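Local coordinates for protein retinol dehydratase (Spodoptera frugiperda, PDB 1FMJ) that probably dehydrates retinol to anhydroretinol, using a sulfotransferase-family fold that binds retinol together with the nucleotide adenosine-3'-5'-diphosphate, at residues E249-L252 against K253-G257; T77-Q80 against E81-L85; E280-F284 against E285-N289. All blocks are in the same frame, centred on the assembly; numbering follows the deposited sequence.

Interaction 1. Residues E249-L252 against K253-G257; sequences EDYL and KDLPG. With HG (mercury (II) ion), chain C.
Tyr-251 and Leu-255 meet across a tight helix-to-helix junction of the sulfotransferase fold, where helix 248-253 stops and helix 255-265 starts after a single intervening residue, Asp-254. The two side chains cross obliquely: methyl CD1 of Leu-255 comes up to the tyrosine ring at CD2, 3.5 Å away. The leucine reaches it because CG stands anti to the backbone N (chi1 -168°), which swings the branched end back toward the first helix. Its CB meanwhile rests against the carbonyl, with Tyr-251 O at 3.3 Å. The far end of the tyrosine is held elsewhere, its OH bonded to Thr-79 OG1 of helix 76-87.

The polar side of the junction is mostly backbone. Lys-253 N donates to Glu-249 O at 3.1 Å, in the carbonyl plane, and Asp-254 N gives a straighter bond to Asp-250 O (2.9 Å, 169° at the hydrogen). Lys-253 itself runs out extended at the exposed surface, while Glu-249 turns away to receive the N-H of Asp-186. Asp-254 both leaves the first helix and N-caps the second: its OD1 takes the N-H of Gly-257 at 2.9 Å from above the carboxylate plane, 54° out of it. The mercury ion, present because the crystal is a mercury derivative, lies between the helices, bound by Cys-258 SG and by Asp-254 O at 2.8 Å, while CB of Asp-250 comes within 4.0 Å of the metal.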
loop_
_atom_site.group_PDB
_atom_site.type_symbol
_atom_site.label_atom_id
_atom_site.label_comp_id
_atom_site.label_asym_id
_atom_site.label_seq_id
_atom_site.Cartn_x
_atom_site.Cartn_y
_atom_site.Cartn_z
ATOM N N GLU A 249 6.813 6.958 -11.317
ATOM C CA GLU A 249 7.643 7.101 -12.498
ATOM C C GLU A 249 8.695 8.205 -12.334
ATOM O O GLU A 249 9.846 8.041 -12.749
ATOM C CB GLU A 249 6.772 7.383 -13.726
ATOM C CG GLU A 249 5.927 6.199 -14.211
ATOM C CD GLU A 249 4.745 5.868 -13.310
ATOM O OE1 GLU A 249 4.288 6.755 -12.558
ATOM O OE2 GLU A 249 4.254 4.721 -13.374
ATOM N N ASP A 250 8.311 9.322 -11.723
ATOM C CA ASP A 250 9.253 10.415 -11.536
ATOM C C ASP A 250 10.438 10.033 -10.658
ATOM O O ASP A 250 11.516 10.606 -10.793
ATOM C CB ASP A 250 8.540 11.652 -10.984
ATOM C CG ASP A 250 7.607 12.281 -12.013
ATOM O OD1 ASP A 250 7.978 12.303 -13.207
ATOM O OD2 ASP A 250 6.516 12.759 -11.637
ATOM N N TYR A 251 10.237 9.060 -9.771
ATOM C CA TYR A 251 11.306 8.575 -8.899
ATOM C C TYR A 251 12.405 7.950 -9.761
ATOM O O TYR A 251 13.591 8.065 -9.456
ATOM C CB TYR A 251 10.775 7.493 -7.946
ATOM C CG TYR A 251 10.174 7.974 -6.637
ATOM C CD1 TYR A 251 9.402 7.111 -5.858
ATOM C CD2 TYR A 251 10.403 9.267 -6.157
ATOM C CE1 TYR A 251 8.871 7.513 -4.638
ATOM C CE2 TYR A 251 9.872 9.684 -4.919
ATOM C CZ TYR A 251 9.107 8.797 -4.172
ATOM O OH TYR A 251 8.579 9.177 -2.964
ATOM N N LEU A 252 11.986 7.271 -10.829
ATOM C CA LEU A 252 12.900 6.598 -11.745
ATOM C C LEU A 252 13.524 7.550 -12.761
ATOM O O LEU A 252 14.596 7.269 -13.305
ATOM C CB LEU A 252 12.163 5.481 -12.497
ATOM C CG LEU A 252 11.347 4.490 -11.665
ATOM C CD1 LEU A 252 10.731 3.447 -12.589
ATOM C CD2 LEU A 252 12.239 3.829 -10.626
ATOM N N LYS A 253 12.859 8.667 -13.038
ATOM C CA LYS A 253 13.410 9.609 -13.997
ATOM C C LYS A 253 14.394 10.563 -13.317
ATOM O O LYS A 253 15.488 10.804 -13.834
ATOM C CB LYS A 253 12.301 10.408 -14.689
ATOM C CG LYS A 253 12.818 11.245 -15.858
ATOM C CD LYS A 253 11.822 12.302 -16.322
ATOM C CE LYS A 253 12.460 13.232 -17.353
ATOM N NZ LYS A 253 11.620 14.431 -17.626
ATOM N N ASP A 254 14.015 11.089 -12.154
ATOM C CA ASP A 254 14.878 12.019 -11.427
ATOM C C ASP A 254 14.646 11.937 -9.915
ATOM O O ASP A 254 13.963 12.785 -9.339
ATOM C CB ASP A 254 14.611 13.452 -11.906
ATOM C CG ASP A 254 15.724 14.413 -11.532
ATOM O OD1 ASP A 254 16.389 14.197 -10.500
ATOM O OD2 ASP A 254 15.927 15.399 -12.269
ATOM N N LEU A 255 15.225 10.924 -9.275
ATOM C CA LEU A 255 15.061 10.745 -7.834
ATOM C C LEU A 255 15.604 11.937 -7.052
ATOM O O LEU A 255 14.980 12.382 -6.089
ATOM C CB LEU A 255 15.736 9.449 -7.371
ATOM C CG LEU A 255 15.402 8.999 -5.943
ATOM C CD1 LEU A 255 13.881 8.921 -5.767
ATOM C CD2 LEU A 255 16.030 7.640 -5.660
ATOM N N PRO A 256 16.778 12.470 -7.451
ATOM C CA PRO A 256 17.358 13.625 -6.754
ATOM C C PRO A 256 16.361 14.779 -6.704
ATOM O O PRO A 256 16.202 15.431 -5.673
ATOM C CB PRO A 256 18.577 13.957 -7.603
ATOM C CG PRO A 256 19.033 12.606 -8.047
ATOM C CD PRO A 256 17.724 11.945 -8.454
ATOM N N GLY A 257 15.691 15.016 -7.830
ATOM C CA GLY A 257 14.701 16.078 -7.910
ATOM C C GLY A 257 13.517 15.780 -7.012
ATOM O O GLY A 257 12.950 16.684 -6.389
HETATM HG HG HG C . 11.451 13.955 -9.477
#

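Interaction 2. Residues T77-Q80 against E81-L85; sequences TMTQ and ELVWL. With A3P (adenosine-3'-5'-diphosphate), chain G.
Thr-79 and Val-83 make the one methyl-to-methyl contact across this helical turn, lying side by side and pointing the same way, with CG2 of each 3.9 Å from the other. The valine places that methyl beside its backbone N, its CG1 being anti (chi1 169°), and the same CG2 presses on Thr-79 O at 3.1 Å. Leu-82 also touches a carbonyl, its CG 3.4 Å from Met-78 O.

Backbone bonds bind the turn itself. Four i-to-i+4 bonds run from Glu-81, Leu-82, Val-83 and Trp-84 back to Thr-77, Met-78, Thr-79 and Gln-80; the one from Val-83 N to Thr-79 O, 2.8 Å and 168° at the hydrogen, is nearly linear. Among the side chains, Glu-81 is paired with Arg-102 and His-281, and Thr-79 OG1 with Gly-75 O and Tyr-251.

Ligand contacts come from the first turn. Thr-77 grips one phosphate oxygen twice, O4P of the nucleotide lying 2.8 Å from its N and 2.6 Å from its OG1. Met-78 lies along one face of the adenine: CG is 3.4 Å from C5, and a bend at chi3 (72°) carries CE on to N1 at 3.6 Å. Replacing the methionine with an alanine removes CG, SD and CE from the base, and the adenine would probably lose that packing and be freer to shift.

Backbone N and hydroxyl together on the 5'-phosphate, at the start of a helix following strand 66-70, are the mark of the P-loop-like phosphate-binding site of sulfotransferases.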
loop_
_atom_site.group_PDB
_atom_site.type_symbol
_atom_site.label_atom_id
_atom_site.label_comp_id
_atom_site.label_asym_id
_atom_site.label_seq_id
_atom_site.Cartn_x
_atom_site.Cartn_y
_atom_site.Cartn_z
ATOM N N THR A 77 7.139 1.990 -0.076
ATOM C CA THR A 77 8.353 1.646 0.669
ATOM C C THR A 77 9.481 2.648 0.467
ATOM O O THR A 77 10.098 3.088 1.436
ATOM C CB THR A 77 8.859 0.242 0.302
ATOM O OG1 THR A 77 7.754 -0.669 0.278
ATOM C CG2 THR A 77 9.868 -0.241 1.342
ATOM N N MET A 78 9.749 3.005 -0.789
ATOM C CA MET A 78 10.789 3.974 -1.124
ATOM C C MET A 78 10.524 5.260 -0.375
ATOM O O MET A 78 11.393 5.796 0.315
ATOM C CB MET A 78 10.756 4.322 -2.608
ATOM C CG MET A 78 10.932 3.168 -3.539
ATOM S SD MET A 78 10.631 3.718 -5.196
ATOM C CE MET A 78 12.109 4.708 -5.483
ATOM N N THR A 79 9.307 5.760 -0.551
ATOM C CA THR A 79 8.871 7.000 0.072
ATOM C C THR A 79 9.026 6.937 1.585
ATOM O O THR A 79 9.491 7.893 2.205
ATOM C CB THR A 79 7.398 7.293 -0.267
ATOM O OG1 THR A 79 7.223 7.267 -1.686
ATOM C CG2 THR A 79 6.988 8.669 0.262
ATOM N N GLN A 80 8.637 5.817 2.184
ATOM C CA GLN A 80 8.760 5.679 3.635
ATOM C C GLN A 80 10.203 5.859 4.082
ATOM O O GLN A 80 10.471 6.511 5.083
ATOM C CB GLN A 80 8.280 4.308 4.099
ATOM C CG GLN A 80 6.781 4.162 4.119
ATOM C CD GLN A 80 6.356 2.785 4.532
ATOM O OE1 GLN A 80 6.534 2.389 5.680
ATOM N NE2 GLN A 80 5.791 2.037 3.595
ATOM N N GLU A 81 11.126 5.269 3.336
ATOM C CA GLU A 81 12.539 5.353 3.677
ATOM C C GLU A 81 13.051 6.770 3.522
ATOM O O GLU A 81 13.730 7.289 4.414
ATOM C CB GLU A 81 13.355 4.402 2.803
ATOM C CG GLU A 81 14.835 4.326 3.179
ATOM C CD GLU A 81 15.097 3.588 4.487
ATOM O OE1 GLU A 81 16.284 3.407 4.830
ATOM O OE2 GLU A 81 14.131 3.185 5.170
ATOM N N LEU A 82 12.729 7.394 2.389
ATOM C CA LEU A 82 13.154 8.765 2.136
ATOM C C LEU A 82 12.636 9.676 3.243
ATOM O O LEU A 82 13.399 10.423 3.859
ATOM C CB LEU A 82 12.611 9.257 0.792
ATOM C CG LEU A 82 13.169 8.604 -0.468
ATOM C CD1 LEU A 82 12.428 9.140 -1.699
ATOM C CD2 LEU A 82 14.656 8.887 -0.565
ATOM N N VAL A 83 11.329 9.601 3.484
ATOM C CA VAL A 83 10.671 10.413 4.500
ATOM C C VAL A 83 11.237 10.202 5.904
ATOM O O VAL A 83 11.354 11.149 6.675
ATOM C CB VAL A 83 9.142 10.122 4.529
ATOM C CG1 VAL A 83 8.499 10.766 5.751
ATOM C CG2 VAL A 83 8.484 10.645 3.261
ATOM N N TRP A 84 11.588 8.968 6.247
ATOM C CA TRP A 84 12.108 8.716 7.581
ATOM C C TRP A 84 13.498 9.292 7.742
ATOM O O TRP A 84 13.796 9.928 8.744
ATOM C CB TRP A 84 12.150 7.218 7.891
ATOM C CG TRP A 84 12.165 6.924 9.369
ATOM C CD1 TRP A 84 11.078 6.789 10.192
ATOM C CD2 TRP A 84 13.319 6.758 10.202
ATOM N NE1 TRP A 84 11.487 6.549 11.482
ATOM C CE2 TRP A 84 12.855 6.522 11.518
ATOM C CE3 TRP A 84 14.700 6.785 9.965
ATOM C CZ2 TRP A 84 13.725 6.309 12.596
ATOM C CZ3 TRP A 84 15.568 6.575 11.041
ATOM C CH2 TRP A 84 15.073 6.340 12.338
ATOM N N LEU A 85 14.353 9.061 6.759
ATOM C CA LEU A 85 15.718 9.567 6.832
ATOM C C LEU A 85 15.753 11.086 6.866
ATOM O O LEU A 85 16.522 11.677 7.625
ATOM C CB LEU A 85 16.540 9.046 5.647
ATOM C CG LEU A 85 16.933 7.572 5.784
ATOM C CD1 LEU A 85 17.500 7.026 4.476
ATOM C CD2 LEU A 85 17.947 7.446 6.919
HETATM P P1 A3P G . 7.497 -3.765 -8.868
HETATM O O1P A3P G . 6.630 -4.878 -8.441
HETATM O O2P A3P G . 8.921 -4.158 -8.869
HETATM O O3P A3P G . 7.108 -3.295 -10.207
HETATM P P2 A3P G . 4.992 -0.425 -2.535
HETATM O O4P A3P G . 6.142 -0.120 -1.668
HETATM O O5P A3P G . 4.006 0.675 -2.502
HETATM O O6P A3P G . 4.370 -1.713 -2.114
HETATM O "O5'" A3P G . 5.502 -0.578 -4.022
HETATM C "C5'" A3P G . 6.443 -1.572 -4.392
HETATM C "C4'" A3P G . 6.974 -1.327 -5.808
HETATM O "O4'" A3P G . 8.089 -0.395 -5.711
HETATM C "C3'" A3P G . 7.556 -2.591 -6.443
HETATM O "O3'" A3P G . 7.304 -2.546 -7.867
HETATM C "C2'" A3P G . 9.003 -2.505 -6.002
HETATM O "O2'" A3P G . 9.943 -3.385 -6.611
HETATM C "C1'" A3P G . 9.267 -1.024 -6.226
HETATM N N9 A3P G . 10.455 -0.546 -5.508
HETATM C C8 A3P G . 10.825 -0.741 -4.186
HETATM N N7 A3P G . 11.952 -0.178 -3.840
HETATM C C5 A3P G . 12.375 0.442 -5.008
HETATM C C6 A3P G . 13.528 1.235 -5.343
HETATM N N6 A3P G . 14.490 1.535 -4.465
HETATM N N1 A3P G . 13.642 1.716 -6.646
HETATM C C2 A3P G . 12.675 1.432 -7.578
HETATM N N3 A3P G . 11.541 0.692 -7.382
HETATM C C4 A3P G . 11.454 0.224 -6.067
#

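Interaction 3. Residues E280-F284 against E285-N289; sequences EHLNF and EKFKN. With A3P (adenosine-3'-5'-diphosphate), chain G.
Phe-284 and Lys-288 lie one helical turn apart, and the ring of the first also reaches the bound nucleotide. Its CD1-CE1 edge is directed at one face of the adenine, with CE1 3.6 Å from O2' of the ribose, while the lysine's aliphatic chain comes over one ring face, CD reaching the CE2-CZ side at 3.6 Å from CE2. Phe-287 meets the rim of the base instead: CD2 is 3.2 Å from N7, close to the plane of the adenine. Leu-282 O accepts a hydrogen bond from the amino group N6 at 2.8 Å, with a 161° angle at the hydrogen.

The next shell sets these groups in place. Leu-282 leaves the helical path and Asn-283 N-caps the short helix 284-288; with CG anti to the backbone N (chi1 174°), its OD1 turns to the N-H groups of Glu-285 and Lys-286, both weak bonds. A shorter bond runs from Phe-287 N to Asn-283 O, 2.7 Å long and with the N-H nearly along the C=O axis. Leu-282 lies alongside Phe-287, CD2 3.8 Å from CE1.

Farther out, Lys-288 NZ is bonded to Arg-312 O. Lys-286 runs extended to the edge of the His-281 ring, NZ 3.6 Å from ND1; that buried nitrogen has no bonding partner, whereas NE2 is held by Glu-81.

From residues 280-289 the purine meets aromatic carbons and one carbonyl, an arrangement consistent with selection for an amino group at N6, since an oxo group there would have no hydrogen to give.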
loop_
_atom_site.group_PDB
_atom_site.type_symbol
_atom_site.label_atom_id
_atom_site.label_comp_id
_atom_site.label_asym_id
_atom_site.label_seq_id
_atom_site.Cartn_x
_atom_site.Cartn_y
_atom_site.Cartn_z
ATOM N N GLU A 280 21.614 7.315 -3.784
ATOM C CA GLU A 280 22.360 6.070 -3.878
ATOM C C GLU A 280 21.821 5.044 -2.888
ATOM O O GLU A 280 21.846 3.839 -3.154
ATOM C CB GLU A 280 23.861 6.316 -3.666
ATOM C CG GLU A 280 24.240 7.096 -2.417
ATOM C CD GLU A 280 25.680 7.597 -2.466
ATOM O OE1 GLU A 280 26.600 6.766 -2.629
ATOM O OE2 GLU A 280 25.892 8.823 -2.348
ATOM N N HIS A 281 21.305 5.524 -1.760
ATOM C CA HIS A 281 20.743 4.635 -0.746
ATOM C C HIS A 281 19.504 3.925 -1.274
ATOM O O HIS A 281 19.168 2.835 -0.823
ATOM C CB HIS A 281 20.371 5.424 0.511
ATOM C CG HIS A 281 19.733 4.593 1.583
ATOM N ND1 HIS A 281 20.424 3.639 2.298
ATOM C CD2 HIS A 281 18.461 4.561 2.045
ATOM C CE1 HIS A 281 19.606 3.055 3.154
ATOM N NE2 HIS A 281 18.408 3.595 3.022
ATOM N N LEU A 282 18.818 4.545 -2.229
ATOM C CA LEU A 282 17.614 3.946 -2.776
ATOM C C LEU A 282 17.863 3.197 -4.069
ATOM O O LEU A 282 16.916 2.869 -4.781
ATOM C CB LEU A 282 16.537 5.004 -3.027
ATOM C CG LEU A 282 15.924 5.800 -1.875
ATOM C CD1 LEU A 282 14.504 6.171 -2.290
ATOM C CD2 LEU A 282 15.888 4.999 -0.586
ATOM N N ASN A 283 19.130 2.946 -4.392
ATOM C CA ASN A 283 19.453 2.208 -5.608
ATOM C C ASN A 283 18.694 0.890 -5.508
ATOM O O ASN A 283 18.726 0.241 -4.466
ATOM C CB ASN A 283 20.958 1.953 -5.683
ATOM C CG ASN A 283 21.338 1.072 -6.855
ATOM O OD1 ASN A 283 21.168 -0.149 -6.814
ATOM N ND2 ASN A 283 21.849 1.691 -7.911
ATOM N N PHE A 284 18.029 0.480 -6.582
ATOM C CA PHE A 284 17.231 -0.739 -6.524
ATOM C C PHE A 284 17.905 -1.976 -5.975
ATOM O O PHE A 284 17.337 -2.656 -5.121
ATOM C CB PHE A 284 16.631 -1.096 -7.882
ATOM C CG PHE A 284 15.638 -2.223 -7.805
ATOM C CD1 PHE A 284 14.407 -2.036 -7.177
ATOM C CD2 PHE A 284 15.945 -3.480 -8.321
ATOM C CE1 PHE A 284 13.496 -3.082 -7.064
ATOM C CE2 PHE A 284 15.040 -4.532 -8.212
ATOM C CZ PHE A 284 13.813 -4.331 -7.581
ATOM N N GLU A 285 19.098 -2.294 -6.464
ATOM C CA GLU A 285 19.782 -3.482 -5.976
ATOM C C GLU A 285 20.153 -3.360 -4.508
ATOM O O GLU A 285 19.965 -4.306 -3.750
ATOM C CB GLU A 285 21.015 -3.788 -6.833
ATOM C CG GLU A 285 20.642 -4.311 -8.212
ATOM C CD GLU A 285 19.912 -5.645 -8.144
ATOM O OE1 GLU A 285 18.983 -5.870 -8.959
ATOM O OE2 GLU A 285 20.275 -6.474 -7.279
ATOM N N LYS A 286 20.663 -2.203 -4.097
ATOM C CA LYS A 286 21.018 -2.018 -2.693
ATOM C C LYS A 286 19.742 -2.121 -1.857
ATOM O O LYS A 286 19.651 -2.918 -0.924
ATOM C CB LYS A 286 21.670 -0.651 -2.462
ATOM C CG LYS A 286 22.198 -0.474 -1.038
ATOM C CD LYS A 286 22.759 0.925 -0.776
ATOM C CE LYS A 286 23.296 1.031 0.660
ATOM N NZ LYS A 286 23.631 2.427 1.086
ATOM N N PHE A 287 18.748 -1.315 -2.212
ATOM C CA PHE A 287 17.478 -1.311 -1.495
ATOM C C PHE A 287 16.888 -2.726 -1.429
ATOM O O PHE A 287 16.443 -3.187 -0.374
ATOM C CB PHE A 287 16.498 -0.366 -2.197
ATOM C CG PHE A 287 15.423 0.178 -1.298
ATOM C CD1 PHE A 287 15.733 1.091 -0.297
ATOM C CD2 PHE A 287 14.102 -0.212 -1.460
ATOM C CE1 PHE A 287 14.739 1.604 0.530
ATOM C CE2 PHE A 287 13.105 0.297 -0.639
ATOM C CZ PHE A 287 13.421 1.203 0.355
ATOM N N LYS A 288 16.917 -3.420 -2.560
ATOM C CA LYS A 288 16.372 -4.768 -2.645
ATOM C C LYS A 288 16.966 -5.756 -1.645
ATOM O O LYS A 288 16.246 -6.579 -1.093
ATOM C CB LYS A 288 16.539 -5.312 -4.065
ATOM C CG LYS A 288 15.930 -6.694 -4.269
ATOM C CD LYS A 288 15.822 -7.020 -5.744
ATOM C CE LYS A 288 15.118 -8.344 -5.975
ATOM N NZ LYS A 288 14.834 -8.538 -7.431
ATOM N N ASN A 289 18.272 -5.685 -1.416
ATOM C CA ASN A 289 18.923 -6.595 -0.471
ATOM C C ASN A 289 19.119 -5.943 0.892
ATOM O O ASN A 289 19.969 -6.362 1.677
ATOM C CB ASN A 289 20.274 -7.063 -1.025
ATOM C CG ASN A 289 20.122 -8.017 -2.195
ATOM O OD1 ASN A 289 19.754 -9.182 -2.023
ATOM N ND2 ASN A 289 20.389 -7.523 -3.395
HETATM P P1 A3P G . 7.497 -3.765 -8.868
HETATM O O1P A3P G . 6.630 -4.878 -8.441
HETATM O O2P A3P G . 8.921 -4.158 -8.869
HETATM O O3P A3P G . 7.108 -3.295 -10.207
HETATM P P2 A3P G . 4.992 -0.425 -2.535
HETATM O O4P A3P G . 6.142 -0.120 -1.668
HETATM O O5P A3P G . 4.006 0.675 -2.502
HETATM O O6P A3P G . 4.370 -1.713 -2.114
HETATM O "O5'" A3P G . 5.502 -0.578 -4.022
HETATM C "C5'" A3P G . 6.443 -1.572 -4.392
HETATM C "C4'" A3P G . 6.974 -1.327 -5.808
HETATM O "O4'" A3P G . 8.089 -0.395 -5.711
HETATM C "C3'" A3P G . 7.556 -2.591 -6.443
HETATM O "O3'" A3P G . 7.304 -2.546 -7.867
HETATM C "C2'" A3P G . 9.003 -2.505 -6.002
HETATM O "O2'" A3P G . 9.943 -3.385 -6.611
HETATM C "C1'" A3P G . 9.267 -1.024 -6.226
HETATM N N9 A3P G . 10.455 -0.546 -5.508
HETATM C C8 A3P G . 10.825 -0.741 -4.186
HETATM N N7 A3P G . 11.952 -0.178 -3.840
HETATM C C5 A3P G . 12.375 0.442 -5.008
HETATM C C6 A3P G . 13.528 1.235 -5.343
HETATM N N6 A3P G . 14.490 1.535 -4.465
HETATM N N1 A3P G . 13.642 1.716 -6.646
HETATM C C2 A3P G . 12.675 1.432 -7.578
HETATM N N3 A3P G . 11.541 0.692 -7.382
HETATM C C4 A3P G . 11.454 0.224 -6.067
#

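All three contacts are local, and they lie on the same side of the chain's centre. Interaction 2 is the buried one, on the helix packed against the parallel sheet, while interactions 1 and 3 are helix ends, each capped by a side chain and running out to exposed lysines. Helix 76-87 ties the three together: Tyr-251 CD1 packs on Met-78 CE at 3.6 Å, and Leu-82 CD2 lies 3.2 Å from Leu-282 CD1. Leu-255 CD2 packs on Leu-282 CB, joining interactions 1 and 3. Interactions 2 and 3 share the nucleotide: interaction 2 holds the phosphate and one adenine face, interaction 3 the rim, the amino group and the opposite face; interaction 1 reaches it through Leu-252 and carries the mercury.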